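Local structure of protection of telomeres protein poz1 (Schizosaccharomyces pombe, 5WE0) at residues N2-S7 / S44-H49; S9-L14 / R39-S44; E21-M26 / R218-T223; F65-D70 / K211-L216. The protein binds telomeric DNA and negatively regulates telomerase and telomere length. All blocks are in the same frame, centred on the assembly; numbering follows the deposited sequence.

Contact 1 (N2-S7 / S44-H49); sequences NEKIRS and SKSMCH. With ZN (zinc ion), chain M.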
# COMPACT_ATOMS: atom_id res chain seq x y z
N ASN A 2 0.46 22.63 22.56
CA ASN A 2 1.17 21.55 23.22
C ASN A 2 0.69 20.19 22.73
O ASN A 2 1.49 19.25 22.66
CB ASN A 2 1.06 21.66 24.74
CG ASN A 2 1.91 22.80 25.31
OD1 ASN A 2 3.01 23.07 24.82
ND2 ASN A 2 1.40 23.45 26.35
N GLU A 3 -0.60 20.06 22.38
CA GLU A 3 -1.07 18.80 21.79
C GLU A 3 -0.31 18.48 20.51
O GLU A 3 0.04 17.31 20.27
CB GLU A 3 -2.58 18.85 21.52
CG GLU A 3 -3.05 17.71 20.61
CD GLU A 3 -4.54 17.73 20.33
OE1 GLU A 3 -5.25 16.80 20.79
OE2 GLU A 3 -5.00 18.67 19.64
N LYS A 4 -0.02 19.50 19.70
CA LYS A 4 0.78 19.29 18.50
C LYS A 4 2.20 18.84 18.84
O LYS A 4 2.76 17.97 18.17
CB LYS A 4 0.82 20.54 17.63
CG LYS A 4 1.70 20.38 16.40
CD LYS A 4 1.38 21.39 15.32
CE LYS A 4 -0.09 21.34 14.96
NZ LYS A 4 -0.62 19.94 14.87
N ILE A 5 2.80 19.42 19.88
CA ILE A 5 4.14 18.99 20.28
C ILE A 5 4.10 17.55 20.79
O ILE A 5 4.99 16.75 20.48
CB ILE A 5 4.71 19.95 21.34
CG1 ILE A 5 5.04 21.30 20.70
CG2 ILE A 5 6.01 19.41 21.92
CD1 ILE A 5 5.05 22.44 21.69
N ARG A 6 3.05 17.19 21.53
CA ARG A 6 2.91 15.80 21.97
C ARG A 6 2.73 14.85 20.79
O ARG A 6 3.37 13.79 20.73
CB ARG A 6 1.75 15.66 22.96
CG ARG A 6 2.03 16.34 24.30
CD ARG A 6 1.00 16.03 25.35
NE ARG A 6 -0.32 16.50 24.96
CZ ARG A 6 -0.87 17.62 25.40
NH1 ARG A 6 -0.21 18.40 26.25
NH2 ARG A 6 -2.08 17.98 25.00
N SER A 7 1.89 15.23 19.83
CA SER A 7 1.66 14.39 18.65
C SER A 7 2.94 14.18 17.85
O SER A 7 3.25 13.06 17.42
CB SER A 7 0.56 15.00 17.79
OG SER A 7 -0.67 15.01 18.50
N SER A 44 -6.21 12.76 17.93
CA SER A 44 -5.61 14.06 18.21
C SER A 44 -6.21 15.11 17.28
O SER A 44 -5.98 15.06 16.07
CB SER A 44 -4.09 13.97 18.07
OG SER A 44 -3.48 15.25 18.05
N LYS A 45 -6.94 16.07 17.86
CA LYS A 45 -7.57 17.11 17.05
C LYS A 45 -6.57 17.94 16.24
O LYS A 45 -6.94 18.51 15.21
CB LYS A 45 -8.40 18.03 17.94
CG LYS A 45 -9.72 17.42 18.44
CD LYS A 45 -9.53 16.69 19.75
CE LYS A 45 -10.86 16.40 20.42
NZ LYS A 45 -10.65 15.78 21.77
N SER A 46 -5.32 18.04 16.68
CA SER A 46 -4.39 18.86 15.91
C SER A 46 -3.74 18.12 14.76
O SER A 46 -3.04 18.75 13.96
CB SER A 46 -3.32 19.46 16.83
OG SER A 46 -2.46 18.46 17.33
N MET A 47 -3.95 16.81 14.62
CA MET A 47 -3.38 16.06 13.52
C MET A 47 -4.37 15.81 12.38
O MET A 47 -3.99 15.18 11.38
CB MET A 47 -2.81 14.72 14.02
CG MET A 47 -1.73 14.88 15.07
SD MET A 47 -0.36 15.89 14.47
CE MET A 47 0.60 14.70 13.52
N CYS A 48 -5.61 16.28 12.51
CA CYS A 48 -6.65 15.92 11.55
C CYS A 48 -6.30 16.34 10.13
O CYS A 48 -6.62 15.63 9.18
CB CYS A 48 -7.99 16.53 11.98
SG CYS A 48 -8.70 15.66 13.40
N HIS A 49 -5.60 17.47 9.96
CA HIS A 49 -5.24 17.95 8.63
C HIS A 49 -3.73 18.05 8.46
O HIS A 49 -3.26 18.71 7.53
CB HIS A 49 -5.91 19.30 8.35
CG HIS A 49 -7.39 19.21 8.39
ND1 HIS A 49 -8.12 18.63 7.37
CD2 HIS A 49 -8.28 19.50 9.36
CE1 HIS A 49 -9.40 18.63 7.68
NE2 HIS A 49 -9.53 19.16 8.89
ZN ZN M . -11.18 18.62 10.05
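Ser-7 OG sits in a chain of hydrogen bonds: it accepts from Ser-44 OG at 2.9 Å and donates to Glu-3 O, one turn earlier in helix 2-18, at 3.0 Å. Glu-3 O is thereby gripped twice, since Ser-7 N and Ser-7 OG reach it from opposite faces of its carbonyl plane. Next to Glu-3, Lys-4 NZ gives a 2.8 Å bond to Ser-46 O, approaching from above that carbonyl plane, 52° out of it. The lysine leaves the helix with CG anti to the backbone N (chi1 177°), then bends at chi3 and chi4, which curls NZ back over the loop. This loop is a tight turn closed by Met-47 N on Ser-44 O (3.0 Å), with type I angles at Lys-45 and Ser-46, and it follows helix 31-43. Glu-3 lies along it, extended, with OE2 3.0 Å from Ser-46 N in a weak bond bent to 120° at the hydrogen. With an alanine here, Ser-46 N would probably lose this acceptor and a gap would open beside the hydroxyls of Ser-44 and Ser-46. Beside these polar groups, Met-47 CG packs on Ser-7 CB at 3.6 Å. Farther along, His-49 NE2 binds zinc at 2.1 Å, and three side chains of another protein chain complete the site.

Contact 2 (S9-L14 / R39-S44); sequences SVLNTL and RYLGYS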
# COMPACT_ATOMS: atom_id res chain seq x y z
N SER A 9 5.94 14.25 18.98
CA SER A 9 6.77 13.33 19.74
C SER A 9 6.26 11.89 19.61
O SER A 9 7.07 10.96 19.49
CB SER A 9 6.83 13.77 21.21
OG SER A 9 7.77 12.98 21.90
N VAL A 10 4.94 11.69 19.60
CA VAL A 10 4.42 10.33 19.35
C VAL A 10 4.88 9.84 17.97
O VAL A 10 5.26 8.67 17.81
CB VAL A 10 2.88 10.30 19.48
CG1 VAL A 10 2.35 8.93 19.07
CG2 VAL A 10 2.44 10.68 20.90
N LEU A 11 4.87 10.72 16.96
CA LEU A 11 5.37 10.35 15.63
C LEU A 11 6.83 9.92 15.68
O LEU A 11 7.22 8.91 15.06
CB LEU A 11 5.20 11.51 14.64
CG LEU A 11 3.85 11.59 13.92
CD1 LEU A 11 3.80 12.73 12.92
CD2 LEU A 11 3.51 10.26 13.24
N ASN A 12 7.67 10.66 16.43
CA ASN A 12 9.08 10.29 16.56
C ASN A 12 9.25 8.94 17.23
O ASN A 12 10.13 8.16 16.85
CB ASN A 12 9.84 11.37 17.34
CG ASN A 12 9.87 12.68 16.61
OD1 ASN A 12 9.55 13.73 17.16
ND2 ASN A 12 10.24 12.62 15.33
N THR A 13 8.42 8.64 18.23
CA THR A 13 8.46 7.31 18.82
C THR A 13 8.07 6.23 17.81
O THR A 13 8.71 5.16 17.76
CB THR A 13 7.57 7.25 20.06
OG1 THR A 13 8.14 8.08 21.08
CG2 THR A 13 7.40 5.80 20.57
N LEU A 14 7.01 6.46 17.02
CA LEU A 14 6.62 5.45 16.03
C LEU A 14 7.74 5.19 15.03
O LEU A 14 7.94 4.04 14.60
CB LEU A 14 5.33 5.85 15.33
CG LEU A 14 4.03 5.42 16.03
CD1 LEU A 14 2.82 5.81 15.19
CD2 LEU A 14 4.01 3.93 16.35
N ARG A 39 -3.55 5.20 18.13
CA ARG A 39 -4.82 5.71 18.62
C ARG A 39 -4.69 7.15 19.08
O ARG A 39 -5.56 7.98 18.81
CB ARG A 39 -5.36 4.84 19.75
CG ARG A 39 -6.87 5.04 19.91
CD ARG A 39 -7.45 4.38 21.16
NE ARG A 39 -8.92 4.40 21.14
CZ ARG A 39 -9.67 5.46 21.45
NH1 ARG A 39 -9.10 6.63 21.77
NH2 ARG A 39 -11.00 5.38 21.40
N TYR A 40 -3.59 7.49 19.78
CA TYR A 40 -3.42 8.87 20.21
C TYR A 40 -3.41 9.81 19.01
O TYR A 40 -4.07 10.86 19.02
CB TYR A 40 -2.15 9.05 21.04
CG TYR A 40 -2.10 10.45 21.64
CD1 TYR A 40 -2.78 10.73 22.82
CD2 TYR A 40 -1.43 11.49 21.00
CE1 TYR A 40 -2.77 12.00 23.37
CE2 TYR A 40 -1.41 12.77 21.54
CZ TYR A 40 -2.09 13.01 22.73
OH TYR A 40 -2.09 14.26 23.29
N LEU A 41 -2.63 9.48 17.97
CA LEU A 41 -2.62 10.32 16.78
C LEU A 41 -3.98 10.33 16.10
O LEU A 41 -4.40 11.36 15.56
CB LEU A 41 -1.55 9.85 15.80
CG LEU A 41 -0.08 10.04 16.25
CD1 LEU A 41 0.85 9.35 15.27
CD2 LEU A 41 0.26 11.52 16.35
N GLY A 42 -4.68 9.18 16.12
CA GLY A 42 -5.95 9.06 15.42
C GLY A 42 -7.06 9.91 16.00
O GLY A 42 -7.97 10.33 15.27
N TYR A 43 -7.00 10.22 17.30
CA TYR A 43 -7.98 11.07 17.96
C TYR A 43 -7.44 12.45 18.32
O TYR A 43 -8.15 13.23 18.95
CB TYR A 43 -8.51 10.39 19.23
CG TYR A 43 -9.49 9.26 18.96
CD1 TYR A 43 -9.03 7.96 18.75
CD2 TYR A 43 -10.87 9.49 18.91
CE1 TYR A 43 -9.91 6.91 18.49
CE2 TYR A 43 -11.77 8.44 18.65
CZ TYR A 43 -11.28 7.15 18.45
OH TYR A 43 -12.15 6.10 18.18
N SER A 44 -6.21 12.76 17.93
CA SER A 44 -5.61 14.06 18.21
C SER A 44 -6.21 15.11 17.28
O SER A 44 -5.98 15.06 16.07
CB SER A 44 -4.09 13.97 18.07
OG SER A 44 -3.48 15.25 18.05
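Val-10 CG2 meets the ring of Tyr-40 at CD2, 4.0 Å away, the two side chains crossing at about a right angle. The tyrosine reaches helix 2-18 because its CG is anti to the backbone N (chi1 -172°), and its hydroxyl makes a weak hydrogen bond with Arg-6 NE. Away from the contact, Tyr-43 CE1 sits 3.2 Å above the centre of one face of the Arg-39 guanidinium, and Arg-39 O lies in plane at the Tyr-43 ring edge. Between the helices the central knob is Leu-41. Val-10 and Leu-41 slide past each other in opposite directions, Val-10 CG1 3.9 Å from Leu-41 CG; the Leu-11 side chain crosses Leu-41 at about a right angle, CD2 3.5 Å from Leu-41 CD1, closer than ordinary van der Waals contact. Leu-14 meets it tip to tip, CD1 to CD1 at 4.1 Å. Met-47 touches both Leu-11 and Leu-41, and each leucine also packs on an aromatic side chain of another protein chain. The axes of the short segments come within 10.5 Å at 143°, with no hydrogen bond across: the apolar seam of a splayed, roughly antiparallel pair of successive helices, 2-18 and 31-43, in an all-helical fold.

Contact 3 (E21-M26 / R218-T223); sequences ENHYDM and RYIQCT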
# COMPACT_ATOMS: atom_id res chain seq x y z
N GLU A 21 15.27 -1.71 8.10
CA GLU A 21 16.12 -2.03 6.95
C GLU A 21 15.35 -2.86 5.93
O GLU A 21 15.37 -2.59 4.72
CB GLU A 21 17.37 -2.78 7.41
CG GLU A 21 18.23 -3.28 6.25
CD GLU A 21 19.52 -3.94 6.69
OE1 GLU A 21 19.54 -4.59 7.76
OE2 GLU A 21 20.52 -3.82 5.94
N ASN A 22 14.68 -3.91 6.41
CA ASN A 22 13.75 -4.67 5.60
C ASN A 22 12.33 -4.20 5.90
O ASN A 22 12.12 -2.99 6.06
CB ASN A 22 13.92 -6.18 5.84
CG ASN A 22 15.35 -6.64 5.61
OD1 ASN A 22 15.89 -6.48 4.52
ND2 ASN A 22 15.97 -7.17 6.66
N HIS A 23 11.36 -5.10 5.96
CA HIS A 23 9.97 -4.69 6.06
C HIS A 23 9.45 -4.79 7.49
O HIS A 23 9.77 -5.74 8.22
CB HIS A 23 9.10 -5.54 5.13
CG HIS A 23 9.46 -5.42 3.69
ND1 HIS A 23 9.55 -4.20 3.04
CD2 HIS A 23 9.77 -6.36 2.76
CE1 HIS A 23 9.88 -4.40 1.78
NE2 HIS A 23 10.02 -5.70 1.58
N TYR A 24 8.64 -3.82 7.87
CA TYR A 24 8.03 -3.82 9.19
C TYR A 24 7.01 -4.96 9.32
O TYR A 24 6.35 -5.37 8.35
CB TYR A 24 7.36 -2.48 9.46
CG TYR A 24 6.53 -2.49 10.71
CD1 TYR A 24 7.10 -2.33 11.97
CD2 TYR A 24 5.16 -2.74 10.65
CE1 TYR A 24 6.33 -2.38 13.13
CE2 TYR A 24 4.39 -2.78 11.79
CZ TYR A 24 4.97 -2.60 13.03
OH TYR A 24 4.17 -2.66 14.15
N ASP A 25 6.90 -5.49 10.53
CA ASP A 25 5.81 -6.39 10.89
C ASP A 25 5.51 -6.17 12.37
O ASP A 25 6.41 -5.90 13.16
CB ASP A 25 6.14 -7.86 10.62
CG ASP A 25 4.97 -8.82 10.96
OD1 ASP A 25 3.78 -8.44 10.83
OD2 ASP A 25 5.27 -9.97 11.36
N MET A 26 4.23 -6.29 12.75
CA MET A 26 3.90 -6.03 14.14
C MET A 26 4.31 -7.22 14.99
O MET A 26 3.96 -8.36 14.69
CB MET A 26 2.41 -5.76 14.34
CG MET A 26 2.15 -5.40 15.81
SD MET A 26 1.44 -3.75 16.04
CE MET A 26 -0.26 -4.09 15.62
N ARG A 218 9.95 -5.13 -3.60
CA ARG A 218 11.04 -4.46 -4.29
C ARG A 218 10.71 -3.00 -4.55
O ARG A 218 11.62 -2.16 -4.54
CB ARG A 218 11.36 -5.21 -5.59
CG ARG A 218 12.15 -6.48 -5.32
CD ARG A 218 12.53 -7.18 -6.60
NE ARG A 218 11.43 -7.93 -7.18
CZ ARG A 218 11.22 -8.02 -8.48
NH1 ARG A 218 12.04 -7.40 -9.31
NH2 ARG A 218 10.20 -8.73 -8.95
N TYR A 219 9.44 -2.67 -4.78
CA TYR A 219 9.07 -1.27 -4.92
C TYR A 219 9.36 -0.50 -3.63
O TYR A 219 9.85 0.63 -3.67
CB TYR A 219 7.59 -1.12 -5.31
CG TYR A 219 7.21 0.33 -5.25
CD1 TYR A 219 7.67 1.23 -6.23
CD2 TYR A 219 6.46 0.83 -4.20
CE1 TYR A 219 7.36 2.58 -6.15
CE2 TYR A 219 6.14 2.16 -4.11
CZ TYR A 219 6.60 3.04 -5.08
OH TYR A 219 6.28 4.37 -4.95
N ILE A 220 8.99 -1.07 -2.49
CA ILE A 220 9.19 -0.39 -1.21
C ILE A 220 10.68 -0.22 -0.93
O ILE A 220 11.11 0.83 -0.46
CB ILE A 220 8.47 -1.17 -0.09
CG1 ILE A 220 6.93 -1.10 -0.28
CG2 ILE A 220 8.89 -0.62 1.29
CD1 ILE A 220 6.33 0.34 -0.17
N GLN A 221 11.48 -1.25 -1.20
CA GLN A 221 12.91 -1.18 -0.93
C GLN A 221 13.61 -0.20 -1.88
O GLN A 221 14.51 0.54 -1.46
CB GLN A 221 13.53 -2.59 -1.06
CG GLN A 221 13.09 -3.59 0.05
CD GLN A 221 13.36 -3.07 1.49
OE1 GLN A 221 12.45 -2.57 2.17
NE2 GLN A 221 14.61 -3.19 1.94
N CYS A 222 13.21 -0.21 -3.15
CA CYS A 222 13.71 0.75 -4.12
C CYS A 222 13.41 2.18 -3.68
O CYS A 222 14.30 3.04 -3.65
CB CYS A 222 13.08 0.48 -5.48
SG CYS A 222 13.71 1.50 -6.86
N THR A 223 12.17 2.41 -3.26
CA THR A 223 11.76 3.74 -2.80
C THR A 223 12.54 4.17 -1.57
O THR A 223 13.04 5.30 -1.51
CB THR A 223 10.26 3.73 -2.49
OG1 THR A 223 9.52 3.43 -3.68
CG2 THR A 223 9.80 5.08 -1.99
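Gln-221 NE2 donates to Glu-21 O at 2.9 Å, and every angle marks a well-formed bond: 169° at the hydrogen, the donor in the carbonyl plane, and the acceptor within 6° of the amide plane. The other branch of the same amide meets His-23, whose CE1 lies 3.2 Å from Gln-221 OE1, with ring and amide planes nearly perpendicular. Gln-221 CG adds an apolar touch to His-23 CE1 at 3.7 Å, and Ile-220 CG2 comes to the imidazole edge, near the ring plane, 3.9 Å from the same carbon. A bend at chi2 (-55°) turns the glutamine amide off helix 209-230 toward the loop.

The second shell fixes both groups. His-23 is held at its two nitrogens, ND1 by Glu-62 and NE2 by Ser-217, which sets the rotation of the ring; the glutamate would probably polarise it. Lys-224 NZ hydrogen-bonds Gln-221 OE1, and Gln-237 NE2 is a second donor to Glu-21 O. A leucine in place of Gln-221 would probably cost Glu-21 O its straight in-plane donor and Lys-224 an oxygen partner.

Outward from here, Ile-220 packs on Ile-58 and Ile-61 of helix 54-64, Tyr-219 lies against helix 93-115, and Cys-222 touches helix 130-157. Loop 21-26 thus joins helix 209-230 where that helix packs on three others, and Gln-221 also touches an aromatic side chain of another protein chain.

Contact 4 (F65-D70 / K211-L216); sequences FNLSLD and KFNSVL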
# COMPACT_ATOMS: atom_id res chain seq x y z
N PHE A 65 0.11 -5.71 3.46
CA PHE A 65 0.37 -6.78 2.51
C PHE A 65 1.37 -7.79 3.05
O PHE A 65 1.79 -8.69 2.31
CB PHE A 65 0.83 -6.21 1.16
CG PHE A 65 -0.23 -5.42 0.47
CD1 PHE A 65 -1.30 -6.05 -0.13
CD2 PHE A 65 -0.20 -4.04 0.49
CE1 PHE A 65 -2.32 -5.32 -0.72
CE2 PHE A 65 -1.20 -3.30 -0.11
CZ PHE A 65 -2.27 -3.95 -0.71
N ASN A 66 1.75 -7.66 4.33
CA ASN A 66 2.56 -8.67 5.00
C ASN A 66 3.87 -8.91 4.24
O ASN A 66 4.29 -10.04 4.00
CB ASN A 66 1.74 -9.97 5.15
CG ASN A 66 2.07 -10.75 6.44
OD1 ASN A 66 2.82 -10.28 7.30
ND2 ASN A 66 1.49 -11.93 6.57
N LEU A 67 4.51 -7.80 3.84
CA LEU A 67 5.70 -7.88 2.99
C LEU A 67 6.87 -8.59 3.67
O LEU A 67 7.82 -8.99 2.98
CB LEU A 67 6.13 -6.49 2.51
CG LEU A 67 5.10 -5.82 1.59
CD1 LEU A 67 5.64 -4.50 0.99
CD2 LEU A 67 4.67 -6.78 0.50
N SER A 68 6.85 -8.71 5.01
CA SER A 68 7.89 -9.45 5.73
C SER A 68 7.95 -10.92 5.36
O SER A 68 8.99 -11.55 5.59
CB SER A 68 7.66 -9.37 7.24
OG SER A 68 8.16 -8.15 7.71
N LEU A 69 6.87 -11.49 4.81
CA LEU A 69 6.80 -12.91 4.45
C LEU A 69 7.13 -13.20 2.99
O LEU A 69 6.99 -12.36 2.09
CB LEU A 69 5.42 -13.50 4.74
CG LEU A 69 4.96 -13.85 6.14
CD1 LEU A 69 3.55 -14.44 6.05
CD2 LEU A 69 5.92 -14.89 6.68
N ASP A 70 7.55 -14.45 2.77
CA ASP A 70 7.51 -15.09 1.46
C ASP A 70 7.13 -16.56 1.61
O ASP A 70 8.01 -17.43 1.65
CB ASP A 70 8.85 -14.95 0.74
CG ASP A 70 8.74 -15.27 -0.73
OD1 ASP A 70 8.63 -16.48 -1.07
OD2 ASP A 70 8.74 -14.32 -1.54
N LYS A 211 4.11 -13.18 -7.21
CA LYS A 211 4.79 -12.23 -8.08
C LYS A 211 4.56 -10.79 -7.62
O LYS A 211 5.49 -9.97 -7.63
CB LYS A 211 4.33 -12.38 -9.53
CG LYS A 211 5.11 -11.36 -10.38
CD LYS A 211 4.61 -11.06 -11.79
CE LYS A 211 5.57 -10.03 -12.47
NZ LYS A 211 7.06 -10.18 -12.15
N PHE A 212 3.32 -10.46 -7.24
CA PHE A 212 3.03 -9.10 -6.80
C PHE A 212 3.57 -8.83 -5.42
O PHE A 212 3.94 -7.70 -5.12
CB PHE A 212 1.54 -8.84 -6.86
CG PHE A 212 1.01 -8.96 -8.23
CD1 PHE A 212 1.43 -8.08 -9.22
CD2 PHE A 212 0.15 -9.98 -8.57
CE1 PHE A 212 0.98 -8.20 -10.52
CE2 PHE A 212 -0.32 -10.11 -9.86
CZ PHE A 212 0.10 -9.21 -10.84
N ASN A 213 3.65 -9.86 -4.58
CA ASN A 213 4.34 -9.70 -3.31
C ASN A 213 5.80 -9.29 -3.54
O ASN A 213 6.31 -8.38 -2.87
CB ASN A 213 4.26 -11.00 -2.51
CG ASN A 213 5.05 -10.96 -1.23
OD1 ASN A 213 4.64 -10.33 -0.26
ND2 ASN A 213 6.20 -11.61 -1.23
N SER A 214 6.48 -9.95 -4.47
CA SER A 214 7.88 -9.64 -4.74
C SER A 214 8.05 -8.24 -5.34
O SER A 214 8.91 -7.47 -4.92
CB SER A 214 8.47 -10.70 -5.68
OG SER A 214 9.72 -10.28 -6.18
N VAL A 215 7.22 -7.90 -6.34
CA VAL A 215 7.26 -6.58 -6.97
C VAL A 215 7.01 -5.48 -5.95
O VAL A 215 7.69 -4.45 -5.94
CB VAL A 215 6.23 -6.53 -8.11
CG1 VAL A 215 5.88 -5.11 -8.47
CG2 VAL A 215 6.74 -7.30 -9.32
N LEU A 216 6.02 -5.68 -5.09
CA LEU A 216 5.66 -4.66 -4.11
C LEU A 216 6.76 -4.50 -3.07
O LEU A 216 7.10 -3.37 -2.68
CB LEU A 216 4.34 -5.03 -3.44
CG LEU A 216 3.78 -4.04 -2.43
CD1 LEU A 216 3.71 -2.67 -3.06
CD2 LEU A 216 2.38 -4.52 -2.00
O HOH W 1 7.18 -13.55 -3.47
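Leu-216 and Phe-65 form the dense end of this contact: Leu-216 CD2 lies 3.6 Å from Phe-65 CD2, the two side chains crossing at about a right angle. Leu-67 comes across the same leucine, with CD1 3.9 Å from Leu-216 CG, while its other methyl, CD2, rests 3.6 Å from Asn-213 OD1. Leu-216 CB points toward the loop, and with CG anti to the backbone N (chi1 -177°) the branch carries CD2 to the Phe-65 ring. Phe-65 packs on Ile-96 and Ala-99 of helix 93-115 and on Ile-148 of helix 130-157.

The backbone that delivers Phe-65 and Leu-67 is a helix end. Asn-66, with positive phi, is the C-prime residue of a Schellman motif closing helix 54-64, in which Leu-67 N reaches back to Glu-62 O and Asn-66 N to Tyr-63 O. A type I beta turn starts at the same Asn-66 and runs to Leu-69, with Leu-69 N on Asn-66 O at 3.1 Å.

Past this turn the contact loosens. Asn-213 ND2 gives Leu-69 O a weak bond of 3.5 Å, bent to 146°. Asn-213 ND2 is 3.7 Å from Asp-70 OD2, with the amide and carboxylate planes 64° apart, and no direct bond forms. A water bridges the two, donating to Asp-70 OD2 at 2.6 Å and accepting from Asn-213 ND2 at 3.1 Å, though Asp-70 is exposed and poorly ordered, so this link is less certain. The amide oxygen of Asn-213 is bound by Gln-87, which helps set its rotation. Just beyond Asp-70, residues 72-85 are not modelled.

How the contacts relate
Contacts 1 and 2 form one unit, their centres 8 Å apart: both use helix 2-18, they share Ser-44, and contact 2 nests inside the loop that contact 1 closes. Met-47 CE of contact 1 packs on Leu-11 CD1 of contact 2 at 3.8 Å. Contacts 3 and 4 make a second unit on helix 209-230, centres 9 Å apart, where His-23 CD2 comes within 3.3 Å of Leu-67 O. The units stay separate: contacts 2 and 3 approach to about 7 Å between nearest atoms, while the centres of contacts 1 and 4 are 33 Å apart, on opposite sides of the chain's centre. Zinc lies at the end of segment 44-49, bound by His-49 together with side chains of another protein chain.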